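Local coordinates for biofilm-associated surface protein (Staphylococcus aureus, PDB 7C7U), which probably acts as a cell wall-anchored surface switch that modulates functional amyloid and biofilm formation, at residues 459-468 with 495-504. Numbering follows the deposited sequence.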
loop_
_atom_site.group_PDB
_atom_site.type_symbol
_atom_site.label_atom_id
_atom_site.label_comp_id
_atom_site.label_asym_id
_atom_site.label_seq_id
_atom_site.Cartn_x
_atom_site.Cartn_y
_atom_site.Cartn_z
ATOM N N ALA A 459 2.839 -9.386 16.092
ATOM C CA ALA A 459 2.116 -9.433 17.352
ATOM C C ALA A 459 2.983 -10.075 18.439
ATOM O O ALA A 459 4.096 -10.545 18.195
ATOM C CB ALA A 459 0.815 -10.212 17.173
ATOM N N THR A 460 2.469 -10.088 19.670
ATOM C CA THR A 460 3.160 -10.789 20.748
ATOM C C THR A 460 2.964 -12.290 20.571
ATOM O O THR A 460 1.829 -12.773 20.487
ATOM C CB THR A 460 2.653 -10.329 22.115
ATOM O OG1 THR A 460 3.218 -9.049 22.416
ATOM C CG2 THR A 460 3.080 -11.321 23.205
ATOM N N GLN A 461 4.069 -13.022 20.493
ATOM C CA GLN A 461 4.039 -14.453 20.229
ATOM C C GLN A 461 4.162 -15.244 21.521
ATOM O O GLN A 461 4.727 -14.770 22.512
ATOM C CB GLN A 461 5.168 -14.866 19.285
ATOM C CG GLN A 461 5.362 -13.946 18.096
ATOM C CD GLN A 461 4.283 -14.126 17.049
ATOM O OE1 GLN A 461 3.914 -15.252 16.701
ATOM N NE2 GLN A 461 3.769 -13.014 16.540
ATOM N N THR A 462 3.622 -16.464 21.493
ATOM C CA THR A 462 3.800 -17.446 22.552
ATOM C C THR A 462 4.532 -18.659 21.989
ATOM O O THR A 462 4.119 -19.233 20.974
ATOM C CB THR A 462 2.454 -17.854 23.166
ATOM O OG1 THR A 462 1.787 -16.685 23.659
ATOM C CG2 THR A 462 2.659 -18.869 24.321
ATOM N N ALA A 463 5.615 -19.044 22.652
ATOM C CA ALA A 463 6.367 -20.227 22.277
ATOM C C ALA A 463 5.894 -21.409 23.106
ATOM O O ALA A 463 5.671 -21.286 24.318
ATOM C CB ALA A 463 7.872 -20.015 22.474
ATOM N N LYS A 464 5.758 -22.552 22.446
ATOM C CA LYS A 464 5.289 -23.779 23.063
ATOM C C LYS A 464 6.253 -24.896 22.707
ATOM O O LYS A 464 6.682 -25.007 21.551
ATOM C CB LYS A 464 3.877 -24.157 22.581
ATOM C CG LYS A 464 2.835 -23.039 22.650
ATOM C CD LYS A 464 1.804 -23.252 21.565
ATOM C CE LYS A 464 0.631 -22.312 21.670
ATOM N NZ LYS A 464 -0.262 -22.525 20.486
ATOM N N VAL A 465 6.588 -25.716 23.698
ATOM C CA VAL A 465 7.318 -26.961 23.480
ATOM C C VAL A 465 6.313 -28.106 23.552
ATOM O O VAL A 465 5.582 -28.253 24.538
ATOM C CB VAL A 465 8.463 -27.129 24.492
ATOM C CG1 VAL A 465 9.188 -28.468 24.287
ATOM C CG2 VAL A 465 9.451 -25.966 24.354
ATOM N N ILE A 466 6.251 -28.888 22.482
ATOM C CA ILE A 466 5.251 -29.930 22.292
ATOM C C ILE A 466 5.988 -31.217 21.941
ATOM O O ILE A 466 6.876 -31.206 21.079
ATOM C CB ILE A 466 4.247 -29.559 21.178
ATOM C CG1 ILE A 466 3.599 -28.199 21.441
ATOM C CG2 ILE A 466 3.182 -30.625 21.014
ATOM C CD1 ILE A 466 2.901 -27.633 20.215
ATOM N N ASN A 467 5.650 -32.312 22.629
ATOM C CA ASN A 467 6.290 -33.592 22.349
ATOM C C ASN A 467 5.694 -34.227 21.084
ATOM O O ASN A 467 4.729 -33.726 20.494
ATOM C CB ASN A 467 6.203 -34.515 23.573
ATOM C CG ASN A 467 4.798 -35.043 23.838
ATOM O OD1 ASN A 467 3.920 -35.001 22.987
ATOM N ND2 ASN A 467 4.584 -35.534 25.052
ATOM N N ALA A 468 6.271 -35.363 20.681
ATOM C CA ALA A 468 5.900 -36.022 19.432
ATOM C C ALA A 468 4.454 -36.494 19.414
ATOM O O ALA A 468 3.890 -36.673 18.329
ATOM C CB ALA A 468 6.826 -37.213 19.169
ATOM N N THR A 495 12.192 -36.310 19.801
ATOM C CA THR A 495 12.033 -35.149 18.933
ATOM C C THR A 495 10.865 -34.315 19.433
ATOM O O THR A 495 9.753 -34.827 19.595
ATOM C CB THR A 495 11.794 -35.575 17.480
ATOM O OG1 THR A 495 12.919 -36.319 17.007
ATOM C CG2 THR A 495 11.588 -34.360 16.585
ATOM N N TYR A 496 11.126 -33.032 19.672
ATOM C CA TYR A 496 10.142 -32.078 20.153
ATOM C C TYR A 496 9.933 -30.973 19.122
ATOM O O TYR A 496 10.805 -30.704 18.292
ATOM C CB TYR A 496 10.589 -31.466 21.490
ATOM C CG TYR A 496 10.481 -32.417 22.648
ATOM C CD1 TYR A 496 11.324 -33.530 22.746
ATOM C CD2 TYR A 496 9.532 -32.219 23.639
ATOM C CE1 TYR A 496 11.220 -34.431 23.830
ATOM C CE2 TYR A 496 9.414 -33.097 24.715
ATOM C CZ TYR A 496 10.261 -34.204 24.797
ATOM O OH TYR A 496 10.134 -35.066 25.859
ATOM N N THR A 497 8.761 -30.342 19.182
ATOM C CA THR A 497 8.436 -29.187 18.351
ATOM C C THR A 497 8.537 -27.917 19.184
ATOM O O THR A 497 8.026 -27.871 20.309
ATOM C CB THR A 497 7.023 -29.291 17.770
ATOM O OG1 THR A 497 6.889 -30.514 17.044
ATOM C CG2 THR A 497 6.710 -28.098 16.859
ATOM N N ILE A 498 9.195 -26.896 18.633
ATOM C CA ILE A 498 9.121 -25.542 19.167
ATOM C C ILE A 498 8.180 -24.777 18.246
ATOM O O ILE A 498 8.469 -24.597 17.054
ATOM C CB ILE A 498 10.502 -24.870 19.280
ATOM C CG1 ILE A 498 10.348 -23.403 19.717
ATOM C CG2 ILE A 498 11.347 -25.015 18.018
ATOM C CD1 ILE A 498 9.721 -23.253 21.117
ATOM N N ALA A 499 7.032 -24.368 18.789
ATOM C CA ALA A 499 5.970 -23.728 18.016
ATOM C C ALA A 499 5.783 -22.299 18.498
ATOM O O ALA A 499 5.682 -22.062 19.710
ATOM C CB ALA A 499 4.652 -24.500 18.137
ATOM N N ILE A 500 5.723 -21.363 17.543
ATOM C CA ILE A 500 5.558 -19.939 17.800
ATOM C C ILE A 500 4.154 -19.540 17.351
ATOM O O ILE A 500 3.840 -19.543 16.147
ATOM C CB ILE A 500 6.627 -19.103 17.088
ATOM C CG1 ILE A 500 8.009 -19.739 17.253
ATOM C CG2 ILE A 500 6.640 -17.687 17.643
ATOM C CD1 ILE A 500 8.516 -19.791 18.678
ATOM N N ASP A 501 3.329 -19.150 18.321
ATOM C CA ASP A 501 1.899 -18.952 18.138
ATOM C C ASP A 501 1.602 -17.457 18.122
ATOM O O ASP A 501 1.872 -16.750 19.100
ATOM C CB ASP A 501 1.129 -19.669 19.251
ATOM C CG ASP A 501 -0.390 -19.603 19.085
ATOM O OD1 ASP A 501 -0.917 -18.728 18.371
ATOM O OD2 ASP A 501 -1.071 -20.441 19.714
ATOM N N SER A 502 1.051 -16.981 17.004
ATOM C CA SER A 502 0.561 -15.617 16.852
ATOM C C SER A 502 -0.942 -15.583 17.105
ATOM O O SER A 502 -1.648 -16.536 16.756
ATOM C CB SER A 502 0.859 -15.088 15.444
ATOM O OG SER A 502 0.060 -13.955 15.122
ATOM N N PRO A 503 -1.478 -14.537 17.743
ATOM C CA PRO A 503 -2.938 -14.461 17.932
ATOM C C PRO A 503 -3.710 -14.119 16.664
ATOM O O PRO A 503 -4.950 -14.163 16.682
ATOM C CB PRO A 503 -3.101 -13.348 18.974
ATOM C CG PRO A 503 -1.917 -12.481 18.779
ATOM C CD PRO A 503 -0.778 -13.399 18.358
ATOM N N ASN A 504 -3.037 -13.753 15.579
ATOM C CA ASN A 504 -3.733 -13.301 14.384
ATOM C C ASN A 504 -3.773 -14.332 13.275
ATOM O O ASN A 504 -4.365 -14.062 12.222
ATOM C CB ASN A 504 -3.091 -12.018 13.861
ATOM C CG ASN A 504 -3.403 -10.838 14.728
ATOM O OD1 ASN A 504 -4.535 -10.674 15.176
ATOM N ND2 ASN A 504 -2.399 -10.014 14.991
HETATM O O HOH W 1 2.071 -11.908 13.857
HETATM O O HOH W 2 3.774 -17.312 14.702
HETATM O O HOH W 3 7.091 -35.570 26.441
HETATM O O HOH W 4 5.326 -32.162 18.009
HETATM O O HOH W 5 8.686 -36.029 21.726
#
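Between Ala-468 and Thr-495 the next rung of an antiparallel ladder is replaced by a water: Ala-468 N and Thr-495 O stand 3.7 Å apart without bonding directly, and the water accepts from the first and donates to the second. Inward from there the rungs are direct. Thr-462, Lys-464 and Ile-466 each exchange two backbone hydrogen bonds, with Asp-501, Ala-499 and Thr-497 respectively, the straightest being Thr-497 N to Ile-466 O (2.8 Å, 176°). At the other end, a second water donates to both Gln-461 OE1 and Ile-500 O, while Gln-461 CB lies 3.6 Å from Ile-500 CG2.

One sheet face is apolar. With CG1 anti to the backbone N (chi1 174°) and the chain then turned at chi2 (63°), Ile-498 brings CD1 to 4.0 Å from Ala-463 CB, and Val-465 CG1 meets Tyr-496 CD2 at 3.8 Å. Phe-484 and Val-486 of strand 483-487 pack onto this face. On the other, Lys-464, extended beyond CG, reaches Asp-501 in a salt bridge; the modelled NZ to OD2 separation of 2.4 Å is doubtfully short.

Strand 462-466 joins 472-477 on its far edge, and 494-501 joins 509-516; with strand 483-487 facing them, this is consistent with the C-F pairing of an immunoglobulin-like β-sandwich.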